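Local coordinates for putative antioxidant defense protein Mlr4105 (Mesorhizobium loti, PDB 3C1L), which probably has peroxiredoxin activity in antioxidant defence, as a hexameric all-helical member of the carboxymuconolactone decarboxylase (AhpD-like) family, at residues Glu18-Tyr23 against Ala40-Asp45; Ala93-Ser98 against Leu103-Val108; Asn110-Asp115 against Phe126-Thr131. One frame throughout, in Å; residues are numbered along the deposited sequence.

Contact 1: residues Glu18-Tyr23 against Ala40-Asp45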
ATOM      1  N   GLU B  18      -6.325 -37.474 -28.738  1.00 29.37           N
ATOM      2  CA  GLU B  18      -6.237 -37.234 -30.181  1.00 29.57           C
ATOM      3  C   GLU B  18      -6.882 -35.915 -30.653  1.00 30.38           C
ATOM      4  O   GLU B  18      -6.370 -35.289 -31.593  1.00 30.87           O
ATOM      5  CB  GLU B  18      -6.797 -38.410 -30.954  1.00 30.25           C
ATOM      6  CG  GLU B  18      -5.766 -39.529 -31.126  1.00 37.23           C
ATOM      7  CD  GLU B  18      -4.549 -39.074 -31.924  1.00 40.52           C
ATOM      8  OE1 GLU B  18      -4.541 -37.920 -32.432  1.00 45.94           O
ATOM      9  OE2 GLU B  18      -3.609 -39.875 -32.047  1.00 40.71           O
ATOM     10  N   PRO B  19      -8.004 -35.504 -30.025  1.00 28.75           N
ATOM     11  CA  PRO B  19      -8.557 -34.179 -30.204  1.00 28.36           C
ATOM     12  C   PRO B  19      -7.601 -33.030 -29.870  1.00 27.31           C
ATOM     13  O   PRO B  19      -7.589 -32.034 -30.579  1.00 29.26           O
ATOM     14  CB  PRO B  19      -9.750 -34.182 -29.249  1.00 28.75           C
ATOM     15  CG  PRO B  19     -10.203 -35.572 -29.237  1.00 27.16           C
ATOM     16  CD  PRO B  19      -9.023 -36.439 -29.518  1.00 29.34           C
ATOM     17  N   THR B  20      -6.816 -33.159 -28.813  1.00 26.93           N
ATOM     18  CA  THR B  20      -5.883 -32.104 -28.426  1.00 25.33           C
ATOM     19  C   THR B  20      -4.668 -32.028 -29.331  1.00 26.04           C
ATOM     20  O   THR B  20      -4.215 -30.946 -29.687  1.00 25.73           O
ATOM     21  CB  THR B  20      -5.456 -32.277 -26.990  1.00 26.77           C
ATOM     22  OG1 THR B  20      -6.621 -32.124 -26.177  1.00 29.42           O
ATOM     23  CG2 THR B  20      -4.389 -31.248 -26.561  1.00 22.04           C
ATOM     24  N   LYS B  21      -4.146 -33.184 -29.702  1.00 26.12           N
ATOM     25  CA  LYS B  21      -3.085 -33.245 -30.705  1.00 27.97           C
ATOM     26  C   LYS B  21      -3.489 -32.492 -31.999  1.00 28.18           C
ATOM     27  O   LYS B  21      -2.733 -31.655 -32.510  1.00 27.68           O
ATOM     28  CB  LYS B  21      -2.756 -34.706 -31.014  1.00 26.77           C
ATOM     29  CG  LYS B  21      -2.220 -35.508 -29.818  1.00 24.39           C
ATOM     30  CD  LYS B  21      -1.672 -36.867 -30.291  1.00 27.94           C
ATOM     31  CE  LYS B  21      -1.744 -37.963 -29.220  1.00 26.55           C
ATOM     32  NZ  LYS B  21      -1.597 -39.353 -29.824  1.00 26.05           N
ATOM     33  N   ALA B  22      -4.694 -32.789 -32.491  1.00 27.99           N
ATOM     34  CA  ALA B  22      -5.289 -32.122 -33.664  1.00 26.78           C
ATOM     35  C   ALA B  22      -5.445 -30.608 -33.486  1.00 26.84           C
ATOM     36  O   ALA B  22      -5.053 -29.808 -34.369  1.00 26.46           O
ATOM     37  CB  ALA B  22      -6.646 -32.754 -33.986  1.00 24.88           C
ATOM     38  N   TYR B  23      -6.019 -30.215 -32.351  1.00 25.98           N
ATOM     39  CA  TYR B  23      -6.245 -28.835 -32.041  1.00 26.37           C
ATOM     40  C   TYR B  23      -4.948 -28.025 -32.017  1.00 28.04           C
ATOM     41  O   TYR B  23      -4.893 -26.886 -32.500  1.00 26.13           O
ATOM     42  CB  TYR B  23      -6.901 -28.716 -30.664  1.00 28.12           C
ATOM     43  CG  TYR B  23      -7.151 -27.281 -30.287  1.00 29.61           C
ATOM     44  CD1 TYR B  23      -8.121 -26.522 -30.945  1.00 33.37           C
ATOM     45  CD2 TYR B  23      -6.376 -26.654 -29.306  1.00 31.98           C
ATOM     46  CE1 TYR B  23      -8.322 -25.194 -30.605  1.00 30.10           C
ATOM     47  CE2 TYR B  23      -6.577 -25.355 -28.976  1.00 31.55           C
ATOM     48  CZ  TYR B  23      -7.545 -24.639 -29.625  1.00 31.27           C
ATOM     49  OH  TYR B  23      -7.716 -23.352 -29.272  1.00 32.24           O
ATOM     50  N   ALA B  40      -0.203 -26.102 -20.587  1.00 28.73           N
ATOM     51  CA  ALA B  40      -0.476 -26.151 -19.133  1.00 28.52           C
ATOM     52  C   ALA B  40      -1.819 -26.856 -18.798  1.00 28.99           C
ATOM     53  O   ALA B  40      -1.923 -27.583 -17.819  1.00 30.64           O
ATOM     54  CB  ALA B  40      -0.452 -24.703 -18.531  1.00 27.42           C
ATOM     55  N   TYR B  41      -2.847 -26.622 -19.615  1.00 30.60           N
ATOM     56  CA  TYR B  41      -4.195 -27.177 -19.408  1.00 30.47           C
ATOM     57  C   TYR B  41      -4.449 -28.512 -20.094  1.00 29.40           C
ATOM     58  O   TYR B  41      -5.543 -29.076 -19.959  1.00 30.61           O
ATOM     59  CB  TYR B  41      -5.276 -26.156 -19.841  1.00 30.27           C
ATOM     60  CG  TYR B  41      -5.410 -25.008 -18.871  1.00 28.35           C
ATOM     61  CD1 TYR B  41      -6.168 -25.143 -17.716  1.00 33.62           C
ATOM     62  CD2 TYR B  41      -4.784 -23.805 -19.088  1.00 30.82           C
ATOM     63  CE1 TYR B  41      -6.301 -24.105 -16.806  1.00 32.88           C
ATOM     64  CE2 TYR B  41      -4.894 -22.765 -18.155  1.00 33.11           C
ATOM     65  CZ  TYR B  41      -5.663 -22.940 -17.020  1.00 33.46           C
ATOM     66  OH  TYR B  41      -5.809 -21.944 -16.099  1.00 39.29           O
ATOM     67  N   ALA B  42      -3.448 -29.056 -20.787  1.00 30.03           N
ATOM     68  CA  ALA B  42      -3.672 -30.276 -21.587  1.00 28.24           C
ATOM     69  C   ALA B  42      -3.708 -31.568 -20.761  1.00 28.57           C
ATOM     70  O   ALA B  42      -4.013 -32.629 -21.304  1.00 28.63           O
ATOM     71  CB  ALA B  42      -2.645 -30.386 -22.688  1.00 27.61           C
ATOM     72  N   PHE B  43      -3.413 -31.492 -19.461  1.00 29.23           N
ATOM     73  CA  PHE B  43      -3.513 -32.683 -18.572  1.00 29.47           C
ATOM     74  C   PHE B  43      -4.981 -33.080 -18.344  1.00 29.39           C
ATOM     75  O   PHE B  43      -5.256 -34.173 -17.859  1.00 28.33           O
ATOM     76  CB  PHE B  43      -2.822 -32.449 -17.216  1.00 30.12           C
ATOM     77  CG  PHE B  43      -3.534 -31.422 -16.316  1.00 31.49           C
ATOM     78  CD1 PHE B  43      -4.577 -31.799 -15.478  1.00 29.60           C
ATOM     79  CD2 PHE B  43      -3.146 -30.109 -16.312  1.00 39.56           C
ATOM     80  CE1 PHE B  43      -5.210 -30.881 -14.666  1.00 34.31           C
ATOM     81  CE2 PHE B  43      -3.790 -29.168 -15.493  1.00 41.73           C
ATOM     82  CZ  PHE B  43      -4.820 -29.563 -14.676  1.00 37.15           C
ATOM     83  N   ASP B  44      -5.905 -32.185 -18.710  1.00 29.76           N
ATOM     84  CA  ASP B  44      -7.344 -32.390 -18.603  1.00 29.66           C
ATOM     85  C   ASP B  44      -8.092 -31.677 -19.764  1.00 29.63           C
ATOM     86  O   ASP B  44      -8.254 -30.462 -19.742  1.00 31.91           O
ATOM     87  CB  ASP B  44      -7.765 -31.804 -17.240  1.00 30.02           C
ATOM     88  CG  ASP B  44      -9.117 -32.297 -16.758  1.00 33.07           C
ATOM     89  OD1 ASP B  44      -9.938 -32.763 -17.564  1.00 38.21           O
ATOM     90  OD2 ASP B  44      -9.345 -32.236 -15.536  1.00 39.64           O
ATOM     91  N   ASP B  45      -8.554 -32.415 -20.770  1.00 29.45           N
ATOM     92  CA  ASP B  45      -9.237 -31.811 -21.927  1.00 31.25           C
ATOM     93  C   ASP B  45     -10.453 -31.004 -21.506  1.00 32.35           C
ATOM     94  O   ASP B  45     -10.965 -30.203 -22.283  1.00 32.73           O
ATOM     95  CB  ASP B  45      -9.727 -32.890 -22.918  1.00 32.35           C
ATOM     96  CG  ASP B  45      -8.640 -33.395 -23.855  1.00 36.81           C
ATOM     97  OD1 ASP B  45      -7.453 -33.051 -23.644  1.00 47.09           O
ATOM     98  OD2 ASP B  45      -8.987 -34.154 -24.801  1.00 31.65           O
TER

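Contact 2: residues Ala93-Ser98 against Leu103-Val108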
ATOM      1  N   ALA B  93       0.911  -9.390 -28.942  1.00 25.49           N
ATOM      2  CA  ALA B  93      -0.396  -9.178 -29.585  1.00 26.27           C
ATOM      3  C   ALA B  93      -0.692  -7.679 -29.848  1.00 27.51           C
ATOM      4  O   ALA B  93      -1.195  -7.300 -30.907  1.00 28.14           O
ATOM      5  CB  ALA B  93      -1.516  -9.867 -28.720  1.00 25.27           C
ATOM      6  N   VAL B  94      -0.343  -6.814 -28.907  1.00 30.29           N
ATOM      7  CA  VAL B  94      -0.486  -5.362 -29.097  1.00 29.23           C
ATOM      8  C   VAL B  94       0.418  -4.812 -30.254  1.00 29.71           C
ATOM      9  O   VAL B  94      -0.050  -4.059 -31.080  1.00 28.86           O
ATOM     10  CB  VAL B  94      -0.242  -4.614 -27.752  1.00 29.26           C
ATOM     11  CG1 VAL B  94       0.191  -3.160 -27.967  1.00 28.14           C
ATOM     12  CG2 VAL B  94      -1.488  -4.707 -26.827  1.00 29.21           C
ATOM     13  N   ARG B  95       1.691  -5.215 -30.304  1.00 29.34           N
ATOM     14  CA  ARG B  95       2.599  -4.886 -31.387  1.00 26.62           C
ATOM     15  C   ARG B  95       2.092  -5.421 -32.728  1.00 27.36           C
ATOM     16  O   ARG B  95       2.213  -4.780 -33.758  1.00 25.95           O
ATOM     17  CB  ARG B  95       3.974  -5.531 -31.146  1.00 27.95           C
ATOM     18  CG  ARG B  95       4.723  -5.027 -29.938  1.00 27.48           C
ATOM     19  CD  ARG B  95       6.198  -5.342 -30.026  1.00 23.71           C
ATOM     20  NE  ARG B  95       6.459  -6.771 -30.091  1.00 27.44           N
ATOM     21  CZ  ARG B  95       6.429  -7.590 -29.045  1.00 26.41           C
ATOM     22  NH1 ARG B  95       6.160  -7.117 -27.835  1.00 27.17           N
ATOM     23  NH2 ARG B  95       6.683  -8.882 -29.206  1.00 23.41           N
ATOM     24  N   GLN B  96       1.534  -6.619 -32.700  1.00 27.44           N
ATOM     25  CA  GLN B  96       0.998  -7.245 -33.909  1.00 29.37           C
ATOM     26  C   GLN B  96      -0.254  -6.491 -34.424  1.00 29.19           C
ATOM     27  O   GLN B  96      -0.299  -6.033 -35.566  1.00 28.98           O
ATOM     28  CB  GLN B  96       0.682  -8.692 -33.594  1.00 27.23           C
ATOM     29  CG  GLN B  96       0.142  -9.472 -34.753  1.00 36.64           C
ATOM     30  CD  GLN B  96       1.219 -10.291 -35.376  1.00 44.08           C
ATOM     31  OE1 GLN B  96       1.432 -11.439 -34.964  1.00 51.46           O
ATOM     32  NE2 GLN B  96       1.965  -9.698 -36.317  1.00 42.95           N
ATOM     33  N   LEU B  97      -1.250  -6.339 -33.552  1.00 30.02           N
ATOM     34  CA  LEU B  97      -2.543  -5.733 -33.924  1.00 30.51           C
ATOM     35  C   LEU B  97      -2.446  -4.243 -34.327  1.00 31.21           C
ATOM     36  O   LEU B  97      -3.114  -3.824 -35.250  1.00 31.12           O
ATOM     37  CB  LEU B  97      -3.591  -5.907 -32.796  1.00 29.54           C
ATOM     38  CG  LEU B  97      -4.081  -7.324 -32.482  1.00 29.14           C
ATOM     39  CD1 LEU B  97      -4.958  -7.347 -31.202  1.00 29.98           C
ATOM     40  CD2 LEU B  97      -4.836  -7.874 -33.635  1.00 31.84           C
ATOM     41  N   SER B  98      -1.638  -3.455 -33.613  1.00 31.79           N
ATOM     42  CA  SER B  98      -1.439  -2.040 -33.933  1.00 30.54           C
ATOM     43  C   SER B  98      -0.460  -1.817 -35.076  1.00 29.87           C
ATOM     44  O   SER B  98      -0.502  -0.776 -35.696  1.00 29.19           O
ATOM     45  CB  SER B  98      -0.980  -1.233 -32.687  1.00 31.56           C
ATOM     46  OG  SER B  98       0.227  -1.726 -32.115  1.00 31.64           O
ATOM     47  N   LEU B 103       4.136   1.283 -29.266  1.00 30.56           N
ATOM     48  CA  LEU B 103       2.869   1.189 -28.510  1.00 30.58           C
ATOM     49  C   LEU B 103       2.908  -0.048 -27.643  1.00 29.54           C
ATOM     50  O   LEU B 103       2.525  -0.008 -26.463  1.00 29.69           O
ATOM     51  CB  LEU B 103       1.648   1.152 -29.449  1.00 31.13           C
ATOM     52  CG  LEU B 103       0.300   0.923 -28.763  1.00 31.35           C
ATOM     53  CD1 LEU B 103      -0.076   2.132 -27.968  1.00 29.00           C
ATOM     54  CD2 LEU B 103      -0.784   0.592 -29.809  1.00 33.31           C
ATOM     55  N   GLY B 104       3.367  -1.164 -28.210  1.00 28.47           N
ATOM     56  CA  GLY B 104       3.477  -2.410 -27.427  1.00 29.45           C
ATOM     57  C   GLY B 104       4.298  -2.186 -26.159  1.00 27.65           C
ATOM     58  O   GLY B 104       3.892  -2.567 -25.073  1.00 28.14           O
ATOM     59  N   GLU B 105       5.432  -1.510 -26.333  1.00 29.19           N
ATOM     60  CA  GLU B 105       6.368  -1.224 -25.260  1.00 28.47           C
ATOM     61  C   GLU B 105       5.766  -0.244 -24.235  1.00 28.88           C
ATOM     62  O   GLU B 105       5.868  -0.492 -23.047  1.00 28.59           O
ATOM     63  CB  GLU B 105       7.709  -0.745 -25.819  1.00 29.71           C
ATOM     64  CG  GLU B 105       8.389  -1.788 -26.745  1.00 30.54           C
ATOM     65  CD  GLU B 105       8.892  -3.038 -26.000  1.00 35.96           C
ATOM     66  OE1 GLU B 105      10.006  -3.009 -25.412  1.00 36.90           O
ATOM     67  OE2 GLU B 105       8.176  -4.062 -26.005  1.00 36.36           O
HETATM   68  N   MSE B 106       5.083   0.799 -24.678  1.00 27.39           N
HETATM   69  CA  MSE B 106       4.426   1.733 -23.737  1.00 28.15           C
HETATM   70  C   MSE B 106       3.376   1.100 -22.858  1.00 28.72           C
HETATM   71  O   MSE B 106       3.281   1.422 -21.665  1.00 27.39           O
HETATM   72  CB  MSE B 106       3.788   2.892 -24.480  1.00 28.54           C
HETATM   73  CG  MSE B 106       4.808   3.782 -25.138  1.00 30.03           C
HETATM   74 SE   MSE B 106       4.074   5.144 -26.307  0.75 36.64          SE
HETATM   75  CE  MSE B 106       5.715   6.098 -26.681  1.00 33.56           C
ATOM     76  N   LEU B 107       2.571   0.210 -23.416  1.00 26.70           N
ATOM     77  CA  LEU B 107       1.555  -0.443 -22.610  1.00 30.04           C
ATOM     78  C   LEU B 107       2.184  -1.359 -21.549  1.00 27.83           C
ATOM     79  O   LEU B 107       1.697  -1.452 -20.405  1.00 29.14           O
ATOM     80  CB  LEU B 107       0.607  -1.211 -23.498  1.00 31.39           C
ATOM     81  CG  LEU B 107      -0.574  -0.417 -24.063  1.00 30.79           C
ATOM     82  CD1 LEU B 107      -0.256   1.040 -24.412  1.00 35.10           C
ATOM     83  CD2 LEU B 107      -0.974  -1.169 -25.264  1.00 38.66           C
ATOM     84  N   VAL B 108       3.257  -2.051 -21.934  1.00 28.60           N
ATOM     85  CA  VAL B 108       4.003  -2.933 -20.994  1.00 29.27           C
ATOM     86  C   VAL B 108       4.632  -2.084 -19.878  1.00 29.94           C
ATOM     87  O   VAL B 108       4.653  -2.484 -18.710  1.00 33.35           O
ATOM     88  CB  VAL B 108       5.092  -3.802 -21.735  1.00 31.09           C
ATOM     89  CG1 VAL B 108       5.964  -4.560 -20.745  1.00 24.58           C
ATOM     90  CG2 VAL B 108       4.440  -4.765 -22.774  1.00 24.41           C
TER

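Contact 3: residues Asn110-Asp115 against Phe126-Thr131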
ATOM      1  N   ASN B 110       4.250   1.702 -19.221  1.00 27.59           N
ATOM      2  CA  ASN B 110       3.375   2.705 -18.618  1.00 26.64           C
ATOM      3  C   ASN B 110       2.570   3.315 -19.710  1.00 24.60           C
ATOM      4  O   ASN B 110       3.069   4.110 -20.506  1.00 23.04           O
ATOM      5  CB  ASN B 110       4.166   3.811 -17.901  1.00 25.77           C
ATOM      6  CG  ASN B 110       3.322   4.614 -16.947  1.00 31.13           C
ATOM      7  OD1 ASN B 110       2.145   4.888 -17.197  1.00 29.37           O
ATOM      8  ND2 ASN B 110       3.940   5.022 -15.835  1.00 26.57           N
ATOM      9  N   PHE B 111       1.318   2.888 -19.775  1.00 27.29           N
ATOM     10  CA  PHE B 111       0.370   3.346 -20.786  1.00 28.97           C
ATOM     11  C   PHE B 111       0.105   4.844 -20.783  1.00 29.40           C
ATOM     12  O   PHE B 111      -0.355   5.385 -21.776  1.00 31.58           O
ATOM     13  CB  PHE B 111      -0.961   2.602 -20.627  1.00 32.39           C
ATOM     14  CG  PHE B 111      -1.801   3.093 -19.486  1.00 30.14           C
ATOM     15  CD1 PHE B 111      -2.571   4.216 -19.627  1.00 28.63           C
ATOM     16  CD2 PHE B 111      -1.796   2.442 -18.266  1.00 29.11           C
ATOM     17  CE1 PHE B 111      -3.328   4.692 -18.591  1.00 30.40           C
ATOM     18  CE2 PHE B 111      -2.566   2.919 -17.232  1.00 29.58           C
ATOM     19  CZ  PHE B 111      -3.330   4.040 -17.392  1.00 23.83           C
ATOM     20  N   ARG B 112       0.379   5.509 -19.664  1.00 29.48           N
ATOM     21  CA  ARG B 112       0.213   6.952 -19.570  1.00 28.94           C
ATOM     22  C   ARG B 112       1.163   7.711 -20.494  1.00 29.15           C
ATOM     23  O   ARG B 112       0.893   8.862 -20.826  1.00 28.96           O
ATOM     24  CB  ARG B 112       0.423   7.420 -18.129  1.00 28.09           C
ATOM     25  CG  ARG B 112      -0.629   6.856 -17.195  1.00 26.75           C
ATOM     26  CD  ARG B 112      -0.292   7.151 -15.750  1.00 27.20           C
ATOM     27  NE  ARG B 112      -1.165   6.356 -14.906  1.00 34.48           N
ATOM     28  CZ  ARG B 112      -0.942   5.099 -14.544  1.00 33.83           C
ATOM     29  NH1 ARG B 112       0.159   4.474 -14.922  1.00 32.29           N
ATOM     30  NH2 ARG B 112      -1.833   4.476 -13.795  1.00 31.29           N
ATOM     31  N   ALA B 113       2.261   7.067 -20.895  1.00 28.29           N
ATOM     32  CA  ALA B 113       3.194   7.623 -21.899  1.00 28.27           C
ATOM     33  C   ALA B 113       2.656   7.531 -23.338  1.00 27.66           C
ATOM     34  O   ALA B 113       3.201   8.124 -24.218  1.00 24.91           O
ATOM     35  CB  ALA B 113       4.576   6.928 -21.797  1.00 24.83           C
ATOM     36  N   ALA B 114       1.602   6.769 -23.595  1.00 28.77           N
ATOM     37  CA  ALA B 114       1.082   6.658 -24.968  1.00 31.03           C
ATOM     38  C   ALA B 114       0.059   7.762 -25.276  1.00 33.14           C
ATOM     39  O   ALA B 114      -0.645   8.241 -24.410  1.00 36.30           O
ATOM     40  CB  ALA B 114       0.501   5.287 -25.214  1.00 29.05           C
ATOM     41  N   ASP B 115      -0.003   8.180 -26.517  1.00 33.68           N
ATOM     42  CA  ASP B 115      -0.955   9.217 -26.937  1.00 34.95           C
ATOM     43  C   ASP B 115      -2.291   8.538 -27.233  1.00 33.48           C
ATOM     44  O   ASP B 115      -2.616   8.242 -28.396  1.00 36.22           O
ATOM     45  CB  ASP B 115      -0.375   9.881 -28.169  1.00 37.52           C
ATOM     46  CG  ASP B 115      -1.192  11.075 -28.668  1.00 46.77           C
ATOM     47  OD1 ASP B 115      -1.760  11.855 -27.860  1.00 51.71           O
ATOM     48  OD2 ASP B 115      -1.214  11.245 -29.906  1.00 48.71           O
ATOM     49  N   PHE B 126     -10.120   2.831 -15.666  1.00 28.51           N
ATOM     50  CA  PHE B 126     -11.034   1.935 -14.943  1.00 28.60           C
ATOM     51  C   PHE B 126     -10.346   0.569 -14.593  1.00 27.37           C
ATOM     52  O   PHE B 126     -10.385   0.087 -13.445  1.00 25.75           O
ATOM     53  CB  PHE B 126     -12.282   1.725 -15.732  1.00 27.49           C
ATOM     54  CG  PHE B 126     -13.316   0.919 -15.036  1.00 31.28           C
ATOM     55  CD1 PHE B 126     -14.114   1.494 -14.050  1.00 31.37           C
ATOM     56  CD2 PHE B 126     -13.534  -0.413 -15.390  1.00 35.49           C
ATOM     57  CE1 PHE B 126     -15.090   0.765 -13.395  1.00 27.41           C
ATOM     58  CE2 PHE B 126     -14.508  -1.186 -14.717  1.00 32.30           C
ATOM     59  CZ  PHE B 126     -15.304  -0.581 -13.725  1.00 34.10           C
ATOM     60  N   ALA B 127      -9.717  -0.033 -15.591  1.00 26.73           N
ATOM     61  CA  ALA B 127      -8.951  -1.301 -15.413  1.00 27.74           C
ATOM     62  C   ALA B 127      -7.886  -1.210 -14.302  1.00 27.60           C
ATOM     63  O   ALA B 127      -7.713  -2.159 -13.536  1.00 32.27           O
ATOM     64  CB  ALA B 127      -8.315  -1.718 -16.732  1.00 26.64           C
ATOM     65  N   VAL B 128      -7.146  -0.101 -14.239  1.00 27.91           N
ATOM     66  CA  VAL B 128      -6.179   0.160 -13.158  1.00 29.33           C
ATOM     67  C   VAL B 128      -6.837   0.157 -11.792  1.00 28.34           C
ATOM     68  O   VAL B 128      -6.402  -0.558 -10.902  1.00 27.39           O
ATOM     69  CB  VAL B 128      -5.440   1.530 -13.301  1.00 33.35           C
ATOM     70  CG1 VAL B 128      -4.700   1.845 -12.029  1.00 33.93           C
ATOM     71  CG2 VAL B 128      -4.476   1.519 -14.474  1.00 28.74           C
ATOM     72  N   LYS B 129      -7.937   0.893 -11.652  1.00 29.26           N
ATOM     73  CA  LYS B 129      -8.697   0.915 -10.375  1.00 28.33           C
ATOM     74  C   LYS B 129      -9.300  -0.446 -10.011  1.00 27.32           C
ATOM     75  O   LYS B 129      -9.220  -0.889  -8.899  1.00 28.22           O
ATOM     76  CB  LYS B 129      -9.817   1.988 -10.378  1.00 27.93           C
ATOM     77  CG  LYS B 129     -10.367   2.200  -8.977  1.00 30.60           C
ATOM     78  CD  LYS B 129     -11.254   3.349  -8.831  1.00 29.66           C
ATOM     79  CE  LYS B 129     -11.743   3.438  -7.399  1.00 31.60           C
ATOM     80  NZ  LYS B 129     -12.783   4.517  -7.288  1.00 32.64           N
ATOM     81  N   LEU B 130      -9.888  -1.129 -10.969  1.00 26.97           N
ATOM     82  CA  LEU B 130     -10.388  -2.496 -10.728  1.00 28.31           C
ATOM     83  C   LEU B 130      -9.230  -3.475 -10.354  1.00 25.86           C
ATOM     84  O   LEU B 130      -9.459  -4.447  -9.664  1.00 26.35           O
ATOM     85  CB  LEU B 130     -11.143  -3.047 -11.953  1.00 29.17           C
ATOM     86  CG  LEU B 130     -11.998  -4.292 -11.705  1.00 27.84           C
ATOM     87  CD1 LEU B 130     -13.111  -3.927 -10.704  1.00 29.55           C
ATOM     88  CD2 LEU B 130     -12.545  -4.767 -12.969  1.00 30.64           C
ATOM     89  N   THR B 131      -8.022  -3.215 -10.828  1.00 25.82           N
ATOM     90  CA  THR B 131      -6.838  -4.090 -10.533  1.00 25.80           C
ATOM     91  C   THR B 131      -6.245  -3.803  -9.157  1.00 26.77           C
ATOM     92  O   THR B 131      -5.877  -4.730  -8.401  1.00 28.48           O
ATOM     93  CB  THR B 131      -5.753  -3.965 -11.618  1.00 25.45           C
ATOM     94  OG1 THR B 131      -6.302  -4.396 -12.873  1.00 25.71           O
ATOM     95  CG2 THR B 131      -4.509  -4.811 -11.312  1.00 25.14           C
TER

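Contact 1: residues Glu18-Tyr23 against Ala40-Asp45
Thr20, in the first turn of helix 18-31, gives its hydroxyl to Asp45, the residue that opens helix 45-60. Thr20 OG1 lies 2.8 Å from Asp45 OD1 and donates to it, and it meets the carboxylate from above, 49° out of its plane. Ser17 OG is a second hydrogen-bond partner of the same hydroxyl. Threonine suits a buried helix face looking at a carboxylate because its branched CB offers a polar and an apolar arm at once. Here CG2 stands anti to the backbone N, which leaves OG1 to swing to Asp45 while the methyl faces Ala42, Thr20 CG2 to Ala42 CB at 4.3 Å. Ala42 sits in the type I turn Tyr41-Asp44, and its small methyl makes a light apolar contact. Leu48, on helix 45-60, also packs on Thr20.

This close centre is small, with only 122 Å² buried in all, and it loosens quickly outward: Thr20 is buried, whereas Asp45, at the margin, is partly exposed. Glu18 points away from the contact and is bound by Lys21 in a salt bridge. Asp44 turns its carboxylate to the backbone of Lys46 instead, as the N-cap of helix 45-60.

Across the two segments one hydrogen bond joins the helix starts, and the hydroxyl probably helps to stabilise the negative charge of Asp45.

Contact 2: residues Ala93-Ser98 against Leu103-Val108
A helical hairpin, helix 84-98 followed by helix 101-109, is closed here by Val94 packing over Gly104. The axes of the two segments pass 8.4 Å apart. Their directions differ by 144°. Val94 CG1 comes to 3.4 Å from Gly104 CA, tighter than usual carbon contact. Glycine suits this place because a CB would run into Arg95 CG, which lies 3.8 Å from Gly104 CA. Beta-branched Val94 presents both methyls to Leu107 CD2, CG1 at 3.6 Å, with CG1 anti to the backbone N (chi1 156°).

In this roughly antiparallel pair of the AhpD-like fold, Ser98 marks the end beside the turn. Being small, it lets Leu103 CD2 come close to its CB and OG, while Ser98 OG folds back on its own helix to bond Val94 O at 2.6 Å, from the opposite face of that carbonyl to Ser98 N.

On the flank where Arg95 and Glu105 lie, Arg95 NH1 and Glu105 OE2 are 4.1 Å apart, too far for a salt bridge, with the oxygen well out of the guanidinium plane. Both side chains have other partners: Arg95 NH2 bonds Met186 O, Glu105 OE2 pairs with Arg188 of its own chain and OE1 with Arg188 of the third subunit.

Contact 3: residues Asn110-Asp115 against Phe126-Thr131
The chain leaves helix 101-109 at Asn110 and makes a short 3-10 turn, Phe111-Ala113; within the two segments the nearest CA atoms, Phe111 CA and Val128 CA, are 10.5 Å apart, so that long side chains must span the gap. Phe111 does so: Phe111 CE2 lies 3.6 Å from Val128 CG2. With CG placed between the backbone N and the carbonyl carbon (chi1 77°), the ring is directed to the helix. A branched valine suits the place, since one methyl, Val128 CG2, meets both the ring and Arg112 NH2, 4.0 Å away.

Arg112 runs extended beside the phenyl group. Its CG lies over one face of the ring, and Phe111 CE2 over one face of the guanidinium, each offset toward the rim. Asn110 holds this arginine at both ends: Asn110 OD1 accepts Arg112 N at 3.1 Å, an Asx turn, and Arg112 NH1 at 3.0 Å. NH1 comes from above the carbonyl plane, 40° out of it; the backbone N, on the opposite face, lies nearer the plane. Asn110 ND2 is hydrogen-bonded to Ala135 O of the fourth subunit and His82 O of the third.

The chemistry thus pairs an apolar bridge with a polar bracket that restricts how the guanidinium can turn beside Val128.

How the contacts relate
From the N terminus, contact 1 comes first, closing a 16-residue, mostly helical excursion and joining the starts of helix 18-31 and helix 45-60. Contact 2 follows with only four residues between its segments, fastening helix 84-98 to helix 101-109. Contact 3 then spans ten residues, mostly the first turns of helix 118-132, and folds the turn after helix 101-109 back on that helix. The three are in series, none nested or crossed. Contact 1 is remote, its centre about 35 Å from that of contact 3, on opposite sides of the chain's centre. Contacts 2 and 3 are neighbours: selenomethionine Met106 SE packs 3.6 Å from Ala114 CA, and both contacts touch the third subunit.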